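Local coordinates for putative calcium binding protein (Streptomyces coelicolor, PDB 3AKB) that binds calcium ions in EF-hand loops and probably takes part in calcium-mediated regulation in this bacterium, at residues G19-D22 and R23-S27; A55-Q58 and G59-I63; E75-V78 and T79-K83; G147-G150 and E151-V155. The protein carries 2 engineered substitutions. All blocks are in the same frame, centred on the assembly; numbering follows the deposited sequence. Where two conformers were deposited one is given.

Three of the four contacts cluster in the two EF-hands of the N-terminal half; contact 4 lies apart, its centre about 23 to 28 Å from the others. Contacts 1, 3 and 4 each hold the last residue of a calcium loop, Asp25, Glu76 and Glu153, together with the start of the helix leaving it. Contact 2 belongs to helix 44-64, which leads into the loop that Glu76 closes. Contacts 1 and 2 have centres about 11 Å apart and touch, Phe26 CE1 lying 3.6 Å from Leu56 CG. Contact 2 also reaches contact 3, with Ile63 CG2 4.1 Å from Ala81 CA, while contacts 1 and 3 approach to about 4 Å between nearest atoms without touching.

Contact 1 (G19-D22 and R23-S27); sequences GHID and RSDFS. With CA (calcium ion), chain H; CA (calcium ion), chain E.
Asp22 and Asp25 clasp each other where the first calcium loop turns into helix 23-37. The backbone N of Asp22 gives a nearly straight bond (163°) to Asp25 OD2, 2.9 Å away on the anti side of the carboxylate. In return, Asp25 N reaches Asp22 O at 3.0 Å from above the carbonyl plane. With CG beside its own backbone N (chi1 -79°), Asp25 points its carboxylate back into the loop, where OD2 lies 2.4 Å from a calcium ion that OD1 also binds. His20 offers its carbonyl O to the same ion, whose shell Asp14, Asp16, Asn18 and a water complete. Asp22 carries its carboxylate to a second calcium ion, OD2 binding it at 2.1 Å beside His20 NE2. The water on the first ion donates to Asp22 OD2 (2.7 Å) and so bridges the two sites. Apolar Ile21 turns the other way, its CG2 meeting the edge of the Phe26 ring at CE2 (3.6 Å). The short acid at Asp25 thus does two jobs: both oxygens hold the metal, while one also holds the backbone N of Asp22. The two calcium ions probably offset the repulsion between the carboxylates of Asp22 and Asp25.

Contact 2 (A55-Q58 and G59-I63); sequences ALWQ and GLAGI
Trp57 swings its indole over Ala61, one helical turn on, because its CG lies roughly opposite the backbone N (chi1 156°) and the second torsion turns the flat of the rings toward the methyl. Ala61 CB comes to 4.0 Å from the centroid of the six-membered ring, only 12° off the ring normal, in a CH-pi contact over one face. CZ2 is the ring atom nearest to it, at 3.9 Å. A methyl is small enough to fit beneath so large a ring, and this makes alanine well suited here. The backbones of the same pair are joined as well: Ala61 N bonds Trp57 O at 2.8 Å, almost perfectly straight (173°) and nearly along the C=O axis. Equivalent i to i+4 bonds flank it, Leu60 N to Leu56 O at 2.9 Å and Gly62 N to Gln58 O at 2.9 Å, the ordinary bonds of an alpha helix. At Gly62 a beta carbon would probably be somewhat tight against Gln58 O. Leu56 and Leu60, also one turn apart, both pack on Phe26 of helix 23-37 and Phe92 of helix 89-107, as branched apolar residues on a buried helix face should. Trp57 touches Arg23 and Phe26 of the first EF-hand and Ile72 of its own, so the indole lies where the two hands meet. What marks this as the entering helix of an EF-hand is its course: helix 44-64 runs directly into the calcium loop that begins at Asp65, a residue Ala61 touches.

Contact 3 (E75-V78 and T79-K83); sequences EEFV and TGAVK. With CA (calcium ion), chain F.
Phe77 stands obliquely to both of its side-chain neighbours, with Ala81 CB 3.6 Å from CD1 and Val82 CG2 4.1 Å from CE2, across the ring from CD1. The valine and phenylalanine side chains lie at about a right angle. Putting an alanine at Phe77 would probably open a gap next to Ala81 and Val82 and take away the contact with Arg9 of helix 2-13. On another side of the helix, Thr79 leans across Glu75. Its OG1 sits between its own backbone N and carbonyl carbon (chi1 63°), which brings the hydroxyl within 2.6 Å of Glu75 O. Thr79 N also bonds that oxygen (2.8 Å), so one carbonyl is gripped twice. Beyond it the helix widens into a pi-type turn: Ala81 N bonds Glu76 O at 3.2 Å, and Val82 N reaches Phe77 O at 3.1 Å, both five residues back. Glycine suits Gly80 in the widened turn, where a beta carbon would probably run into Glu76 O. A water donates to Val78 O and accepts from Lys83 N, bridging another i to i+5 pair. Glu76 extends away from this packing to a calcium ion, which OE1 binds at 2.5 Å and OE2 binds as well; Thr73 N bonds OE1 from outside. A long acid suits this last loop position, spanning the gap to the metal. By binding the ion through both oxygens, Glu76 ties the first turn of the helix to the loop, and the metal probably offsets much of its negative charge, while threonine and water serve carbonyls around the widened turn.

Contact 4 (G147-G150 and E151-V155); sequences GKVG and ETEIV. With CA (calcium ion), chain I.
Lys148 and Glu153 meet at one calcium ion, which both bind. Lys148 gives its carbonyl O, 2.2 Å from the metal, and its charged chain leads away. Glu153 brings both carboxylate oxygens, OE2 at 2.4 Å and OE1 at 2.7 Å; its chain, extended beyond CG, spans the distance from the helix. A water and the carboxylates of Asp142, Asp144 and Asp146 complete the shell.

Hydrogen bonds then tie the same glutamate to the backbone. Gly150 N donates to Glu153 OE1 at 3.0 Å, meeting it on the anti side, so this oxygen serves calcium and amide together. Gly150, at the N-cap, offers its O to two amides: Ile154 N lies 3.0 Å off in a fairly straight bond (160°), and Glu153 N reaches the same O from above the carbonyl plane.

The apolar pair is on another side. Val149 CG1 presses on Ile154 CG2 at 3.4 Å, closer than usual for carbons, the two side chains lying at about a right angle. Branched residues fill this place well: Val149 also packs on Val117 and Thr120, and Ile154 on Leu104. Glu151, at the start of the helix, reaches out to a salt bridge with Arg97.

Gly147, with its positive phi (87°), takes a turn that most residues tolerate poorly. A central glycine, a carbonyl ligand, an apolar residue whose backbone pairs with the neighbouring loop at Val115, and a final bidentate glutamate are the features of a classical EF-hand calcium loop running into its exiting helix.

Contact 1 (G19-D22 and R23-S27)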
loop_
_atom_site.group_PDB
_atom_site.type_symbol
_atom_site.label_atom_id
_atom_site.label_comp_id
_atom_site.label_asym_id
_atom_site.label_seq_id
_atom_site.Cartn_x
_atom_site.Cartn_y
_atom_site.Cartn_z
ATOM N N GLY A 19 -1.436 12.006 -11.910
ATOM C CA GLY A 19 -0.058 12.507 -12.014
ATOM C C GLY A 19 0.550 13.135 -10.785
ATOM O O GLY A 19 1.716 13.549 -10.782
ATOM N N HIS A 20 -0.238 13.220 -9.710
ATOM C CA HIS A 20 0.320 13.644 -8.446
ATOM C C HIS A 20 -0.358 12.868 -7.338
ATOM O O HIS A 20 -1.497 12.447 -7.496
ATOM C CB HIS A 20 0.178 15.170 -8.252
ATOM C CG HIS A 20 -1.236 15.660 -8.137
ATOM N ND1 HIS A 20 -1.906 16.251 -9.189
ATOM C CD2 HIS A 20 -2.077 15.712 -7.076
ATOM C CE1 HIS A 20 -3.121 16.601 -8.793
ATOM N NE2 HIS A 20 -3.241 16.307 -7.508
ATOM N N ILE A 21 0.353 12.681 -6.234
ATOM C CA ILE A 21 -0.167 11.925 -5.092
ATOM C C ILE A 21 -0.751 12.917 -4.082
ATOM O O ILE A 21 -0.054 13.866 -3.679
ATOM C CB ILE A 21 0.941 11.083 -4.443
ATOM C CG1 ILE A 21 1.578 10.162 -5.504
ATOM C CG2 ILE A 21 0.366 10.258 -3.288
ATOM C CD1 ILE A 21 2.971 9.681 -5.173
ATOM N N ASP A 22 -2.019 12.687 -3.715
ATOM C CA ASP A 22 -2.798 13.465 -2.728
ATOM C C ASP A 22 -3.235 12.553 -1.590
ATOM O O ASP A 22 -3.270 11.328 -1.730
ATOM C CB ASP A 22 -4.169 13.903 -3.312
ATOM C CG ASP A 22 -4.087 15.021 -4.293
ATOM O OD1 ASP A 22 -3.306 15.994 -4.137
ATOM O OD2 ASP A 22 -4.871 14.909 -5.256
ATOM N N ARG A 23 -3.675 13.165 -0.487
ATOM C CA ARG A 23 -4.299 12.378 0.570
ATOM C C ARG A 23 -5.466 11.589 -0.020
ATOM O O ARG A 23 -5.709 10.473 0.388
ATOM C CB ARG A 23 -4.775 13.246 1.730
ATOM C CG ARG A 23 -5.200 12.424 2.937
ATOM C CD ARG A 23 -5.754 13.305 4.018
ATOM N NE ARG A 23 -7.113 13.709 3.697
ATOM C CZ ARG A 23 -7.946 14.261 4.567
ATOM N NH1 ARG A 23 -7.546 14.508 5.820
ATOM N NH2 ARG A 23 -9.161 14.587 4.159
ATOM N N SER A 24 -6.168 12.174 -0.988
ATOM C CA SER A 24 -7.357 11.536 -1.565
ATOM C C SER A 24 -7.023 10.245 -2.317
ATOM O O SER A 24 -7.864 9.347 -2.429
ATOM C CB SER A 24 -8.148 12.474 -2.456
ATOM O OG SER A 24 -7.355 12.907 -3.526
ATOM N N ASP A 25 -5.800 10.110 -2.817
ATOM C CA ASP A 25 -5.407 8.837 -3.447
ATOM C C ASP A 25 -5.467 7.721 -2.420
ATOM O O ASP A 25 -5.943 6.604 -2.710
ATOM C CB ASP A 25 -3.977 8.925 -3.991
ATOM C CG ASP A 25 -3.864 9.660 -5.337
ATOM O OD1 ASP A 25 -4.554 9.291 -6.326
ATOM O OD2 ASP A 25 -3.049 10.621 -5.403
ATOM N N PHE A 26 -4.983 8.034 -1.217
ATOM C CA PHE A 26 -4.932 7.074 -0.094
ATOM C C PHE A 26 -6.314 6.792 0.486
ATOM O O PHE A 26 -6.650 5.630 0.728
ATOM C CB PHE A 26 -3.978 7.590 0.982
ATOM C CG PHE A 26 -2.527 7.459 0.614
ATOM C CD1 PHE A 26 -1.790 6.349 1.044
ATOM C CD2 PHE A 26 -1.879 8.454 -0.134
ATOM C CE1 PHE A 26 -0.450 6.213 0.717
ATOM C CE2 PHE A 26 -0.537 8.301 -0.462
ATOM C CZ PHE A 26 0.166 7.176 -0.039
ATOM N N SER A 27 -7.115 7.835 0.712
ATOM C CA SER A 27 -8.463 7.608 1.207
ATOM C C SER A 27 -9.303 6.863 0.175
ATOM O O SER A 27 -10.130 6.061 0.556
ATOM C CB SER A 27 -9.142 8.898 1.659
ATOM O OG SER A 27 -9.290 9.807 0.590
HETATM CA CA CA H . -4.876 16.682 -6.460
HETATM CA CA CA E . -3.510 11.234 -7.712
HETATM O O HOH W 1 -7.356 15.692 -3.540
HETATM O O HOH W 2 -5.092 12.721 -6.789
#

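Contact 2 (A55-Q58 and G59-I63)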
loop_
_atom_site.group_PDB
_atom_site.type_symbol
_atom_site.label_atom_id
_atom_site.label_comp_id
_atom_site.label_asym_id
_atom_site.label_seq_id
_atom_site.Cartn_x
_atom_site.Cartn_y
_atom_site.Cartn_z
ATOM N N ALA A 55 -2.111 8.069 7.925
ATOM C CA ALA A 55 -0.766 8.055 8.492
ATOM C C ALA A 55 0.284 7.721 7.424
ATOM O O ALA A 55 1.380 8.279 7.438
ATOM C CB ALA A 55 -0.706 7.063 9.642
ATOM N N LEU A 56 -0.063 6.829 6.504
ATOM C CA LEU A 56 0.875 6.477 5.433
ATOM C C LEU A 56 1.067 7.673 4.507
ATOM O O LEU A 56 2.185 7.946 4.091
ATOM C CB LEU A 56 0.408 5.240 4.668
ATOM C CG LEU A 56 1.285 4.704 3.527
ATOM C CD1 LEU A 56 2.755 4.639 3.925
ATOM C CD2 LEU A 56 0.775 3.328 3.143
ATOM N N TRP A 57 -0.026 8.352 4.158
ATOM C CA TRP A 57 0.072 9.578 3.408
ATOM C C TRP A 57 1.034 10.559 4.081
ATOM O O TRP A 57 1.906 11.106 3.408
ATOM C CB TRP A 57 -1.326 10.211 3.256
ATOM C CG TRP A 57 -1.246 11.687 3.015
ATOM C CD1 TRP A 57 -1.635 12.681 3.878
ATOM C CD2 TRP A 57 -0.715 12.346 1.847
ATOM N NE1 TRP A 57 -1.406 13.920 3.311
ATOM C CE2 TRP A 57 -0.831 13.742 2.074
ATOM C CE3 TRP A 57 -0.162 11.894 0.632
ATOM C CZ2 TRP A 57 -0.423 14.693 1.121
ATOM C CZ3 TRP A 57 0.263 12.850 -0.304
ATOM C CH2 TRP A 57 0.123 14.230 -0.055
ATOM N N GLN A 58 0.870 10.791 5.384
ATOM C CA GLN A 58 1.762 11.737 6.080
ATOM C C GLN A 58 3.202 11.263 6.029
ATOM O O GLN A 58 4.114 12.079 5.902
ATOM C CB GLN A 58 1.350 11.972 7.527
ATOM C CG GLN A 58 -0.020 12.630 7.678
ATOM C CD GLN A 58 -0.172 14.028 7.041
ATOM O OE1 GLN A 58 -1.291 14.562 6.960
ATOM N NE2 GLN A 58 0.928 14.612 6.572
ATOM N N GLY A 59 3.405 9.953 6.096
ATOM C CA GLY A 59 4.767 9.410 6.017
ATOM C C GLY A 59 5.374 9.689 4.658
ATOM O O GLY A 59 6.544 10.062 4.547
ATOM N N LEU A 60 4.587 9.500 3.602
ATOM C CA LEU A 60 5.128 9.737 2.268
ATOM C C LEU A 60 5.331 11.221 2.002
ATOM O O LEU A 60 6.371 11.624 1.449
ATOM C CB LEU A 60 4.240 9.098 1.188
ATOM C CG LEU A 60 4.794 9.141 -0.235
ATOM C CD1 LEU A 60 6.147 8.430 -0.354
ATOM C CD2 LEU A 60 3.799 8.589 -1.232
ATOM N N ALA A 61 4.334 12.026 2.363
ATOM C CA ALA A 61 4.422 13.476 2.204
ATOM C C ALA A 61 5.645 14.018 2.950
ATOM O O ALA A 61 6.338 14.907 2.433
ATOM C CB ALA A 61 3.129 14.148 2.691
ATOM N N GLY A 62 5.925 13.476 4.143
ATOM C CA GLY A 62 7.093 13.918 4.940
ATOM C C GLY A 62 8.413 13.719 4.213
ATOM O O GLY A 62 9.350 14.540 4.336
ATOM N N ILE A 63 8.494 12.645 3.439
ATOM C CA ILE A 63 9.685 12.324 2.650
ATOM C C ILE A 63 9.753 13.106 1.334
ATOM O O ILE A 63 10.822 13.600 0.965
ATOM C CB ILE A 63 9.749 10.805 2.354
ATOM C CG1 ILE A 63 10.117 10.048 3.637
ATOM C CG2 ILE A 63 10.710 10.495 1.199
ATOM C CD1 ILE A 63 9.547 8.616 3.722
#

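Contact 3 (E75-V78 and T79-K83)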
loop_
_atom_site.group_PDB
_atom_site.type_symbol
_atom_site.label_atom_id
_atom_site.label_comp_id
_atom_site.label_asym_id
_atom_site.label_seq_id
_atom_site.Cartn_x
_atom_site.Cartn_y
_atom_site.Cartn_z
ATOM N N GLU A 75 7.789 14.564 -10.412
ATOM C CA GLU A 75 9.146 15.090 -10.235
ATOM C C GLU A 75 9.651 14.975 -8.797
ATOM O O GLU A 75 10.781 14.524 -8.567
ATOM C CB GLU A 75 9.239 16.534 -10.750
ATOM C CG GLU A 75 10.649 17.015 -11.091
ATOM C CD GLU A 75 11.286 16.283 -12.274
ATOM O OE1 GLU A 75 10.625 15.437 -12.914
ATOM O OE2 GLU A 75 12.469 16.559 -12.562
ATOM N N GLU A 76 8.815 15.357 -7.828
ATOM C CA GLU A 76 9.139 15.220 -6.409
ATOM C C GLU A 76 9.424 13.766 -6.010
ATOM O O GLU A 76 10.328 13.481 -5.201
ATOM C CB GLU A 76 8.000 15.781 -5.548
ATOM C CG GLU A 76 8.030 17.294 -5.435
ATOM C CD GLU A 76 6.851 17.858 -4.648
ATOM O OE1 GLU A 76 5.728 17.371 -4.822
ATOM O OE2 GLU A 76 7.047 18.797 -3.863
ATOM N N PHE A 77 8.640 12.858 -6.569
ATOM C CA PHE A 77 8.816 11.440 -6.279
ATOM C C PHE A 77 10.098 10.894 -6.899
ATOM O O PHE A 77 10.858 10.230 -6.215
ATOM C CB PHE A 77 7.612 10.635 -6.756
ATOM C CG PHE A 77 7.637 9.204 -6.309
ATOM C CD1 PHE A 77 7.199 8.857 -5.032
ATOM C CD2 PHE A 77 8.105 8.202 -7.153
ATOM C CE1 PHE A 77 7.227 7.531 -4.598
ATOM C CE2 PHE A 77 8.127 6.881 -6.721
ATOM C CZ PHE A 77 7.691 6.544 -5.457
ATOM N N VAL A 78 10.322 11.187 -8.182
ATOM C CA VAL A 78 11.490 10.689 -8.926
ATOM C C VAL A 78 12.778 11.299 -8.369
ATOM O O VAL A 78 13.691 10.563 -7.989
ATOM C CB VAL A 78 11.355 10.942 -10.463
ATOM C CG1 VAL A 78 12.642 10.577 -11.204
ATOM C CG2 VAL A 78 10.182 10.158 -11.044
ATOM N N THR A 79 12.837 12.632 -8.291
ATOM C CA THR A 79 14.067 13.355 -7.871
ATOM C C THR A 79 14.354 13.315 -6.359
ATOM O O THR A 79 15.495 13.529 -5.926
ATOM C CB THR A 79 14.069 14.853 -8.337
ATOM O OG1 THR A 79 12.980 15.547 -7.706
ATOM C CG2 THR A 79 13.934 14.963 -9.874
ATOM N N GLY A 80 13.327 13.053 -5.558
ATOM C CA GLY A 80 13.462 13.095 -4.102
ATOM C C GLY A 80 13.204 11.761 -3.425
ATOM O O GLY A 80 14.111 11.185 -2.807
ATOM N N ALA A 81 11.976 11.261 -3.576
ATOM C CA ALA A 81 11.483 10.133 -2.792
ATOM C C ALA A 81 12.209 8.811 -3.037
ATOM O O ALA A 81 12.432 8.060 -2.100
ATOM C CB ALA A 81 9.964 9.946 -2.989
ATOM N N VAL A 82 12.552 8.530 -4.288
ATOM C CA VAL A 82 13.163 7.241 -4.643
ATOM C C VAL A 82 14.414 6.917 -3.822
ATOM O O VAL A 82 14.493 5.832 -3.235
ATOM C CB VAL A 82 13.452 7.132 -6.158
ATOM C CG1 VAL A 82 14.200 5.822 -6.496
ATOM C CG2 VAL A 82 12.166 7.231 -6.937
ATOM N N LYS A 83 15.382 7.838 -3.800
ATOM C CA LYS A 83 16.615 7.631 -3.032
ATOM C C LYS A 83 16.322 7.487 -1.546
ATOM O O LYS A 83 16.801 6.556 -0.901
ATOM C CB LYS A 83 17.635 8.757 -3.255
ATOM C CG LYS A 83 18.779 8.716 -2.225
ATOM C CD LYS A 83 19.945 9.643 -2.555
ATOM C CE LYS A 83 20.810 9.892 -1.310
ATOM N NZ LYS A 83 20.109 10.727 -0.261
HETATM CA CA CA F . 4.525 19.179 -3.577
HETATM O O HOH W 3 15.253 10.172 -5.869
HETATM O O HOH W 4 4.153 20.176 -5.851
#

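Contact 4 (G147-G150 and E151-V155)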
loop_
_atom_site.group_PDB
_atom_site.type_symbol
_atom_site.label_atom_id
_atom_site.label_comp_id
_atom_site.label_asym_id
_atom_site.label_seq_id
_atom_site.Cartn_x
_atom_site.Cartn_y
_atom_site.Cartn_z
ATOM N N GLY A 147 -0.728 -20.967 3.002
ATOM C CA GLY A 147 -1.981 -20.509 2.374
ATOM C C GLY A 147 -2.514 -19.231 2.992
ATOM O O GLY A 147 -3.551 -18.709 2.575
ATOM N N LYS A 148 -1.795 -18.733 3.990
ATOM C CA LYS A 148 -2.199 -17.536 4.702
ATOM C C LYS A 148 -1.136 -16.470 4.515
ATOM O O LYS A 148 0.044 -16.784 4.450
ATOM C CB LYS A 148 -2.379 -17.838 6.186
ATOM C CG LYS A 148 -3.577 -18.751 6.476
ATOM C CD LYS A 148 -3.187 -20.128 6.955
ATOM C CE LYS A 148 -4.431 -20.898 7.422
ATOM N NZ LYS A 148 -4.174 -22.358 7.596
ATOM N N VAL A 149 -1.555 -15.211 4.441
ATOM C CA VAL A 149 -0.613 -14.128 4.251
ATOM C C VAL A 149 -0.696 -13.237 5.480
ATOM O O VAL A 149 -1.759 -12.709 5.793
ATOM C CB VAL A 149 -0.970 -13.330 2.963
ATOM C CG1 VAL A 149 -0.112 -12.080 2.838
ATOM C CG2 VAL A 149 -0.825 -14.218 1.737
ATOM N N GLY A 150 0.414 -13.102 6.208
ATOM C CA GLY A 150 0.354 -12.362 7.476
ATOM C C GLY A 150 1.194 -11.104 7.504
ATOM O O GLY A 150 1.892 -10.767 6.538
ATOM N N GLU A 151 1.146 -10.422 8.631
ATOM C CA GLU A 151 1.844 -9.146 8.751
ATOM C C GLU A 151 3.353 -9.306 8.585
ATOM O O GLU A 151 4.005 -8.428 8.014
ATOM C CB GLU A 151 1.526 -8.504 10.106
ATOM C CG GLU A 151 2.043 -7.045 10.279
ATOM C CD GLU A 151 1.344 -6.327 11.414
ATOM O OE1 GLU A 151 0.203 -6.685 11.724
ATOM O OE2 GLU A 151 1.940 -5.417 12.005
ATOM N N THR A 152 3.913 -10.416 9.081
ATOM C CA THR A 152 5.367 -10.632 8.987
ATOM C C THR A 152 5.795 -10.923 7.551
ATOM O O THR A 152 6.991 -10.847 7.215
ATOM C CB THR A 152 5.865 -11.729 9.956
ATOM O OG1 THR A 152 5.219 -12.959 9.637
ATOM C CG2 THR A 152 5.555 -11.348 11.395
ATOM N N GLU A 153 4.826 -11.241 6.696
ATOM C CA GLU A 153 5.089 -11.404 5.259
ATOM C C GLU A 153 4.908 -10.081 4.518
ATOM O O GLU A 153 5.777 -9.689 3.731
ATOM C CB GLU A 153 4.229 -12.535 4.660
ATOM C CG GLU A 153 4.692 -13.940 5.160
ATOM C CD GLU A 153 3.727 -15.085 4.903
ATOM O OE1 GLU A 153 2.505 -14.858 4.883
ATOM O OE2 GLU A 153 4.170 -16.262 4.742
ATOM N N ILE A 154 3.812 -9.364 4.783
ATOM C CA ILE A 154 3.544 -8.154 4.006
ATOM C C ILE A 154 4.396 -6.937 4.360
ATOM O O ILE A 154 4.693 -6.136 3.478
ATOM C CB ILE A 154 2.038 -7.793 3.929
ATOM C CG1 ILE A 154 1.461 -7.321 5.270
ATOM C CG2 ILE A 154 1.226 -8.967 3.410
ATOM C CD1 ILE A 154 0.033 -6.773 5.126
ATOM N N VAL A 155 4.781 -6.770 5.621
ATOM C CA VAL A 155 5.527 -5.560 5.940
ATOM C C VAL A 155 6.907 -5.529 5.263
ATOM O O VAL A 155 7.225 -4.553 4.591
ATOM C CB VAL A 155 5.549 -5.231 7.460
ATOM C CG1 VAL A 155 6.366 -3.973 7.741
ATOM C CG2 VAL A 155 4.117 -5.036 7.961
HETATM CA CA CA I . 2.100 -17.531 4.940
HETATM O O HOH W 5 1.998 -17.316 7.188
#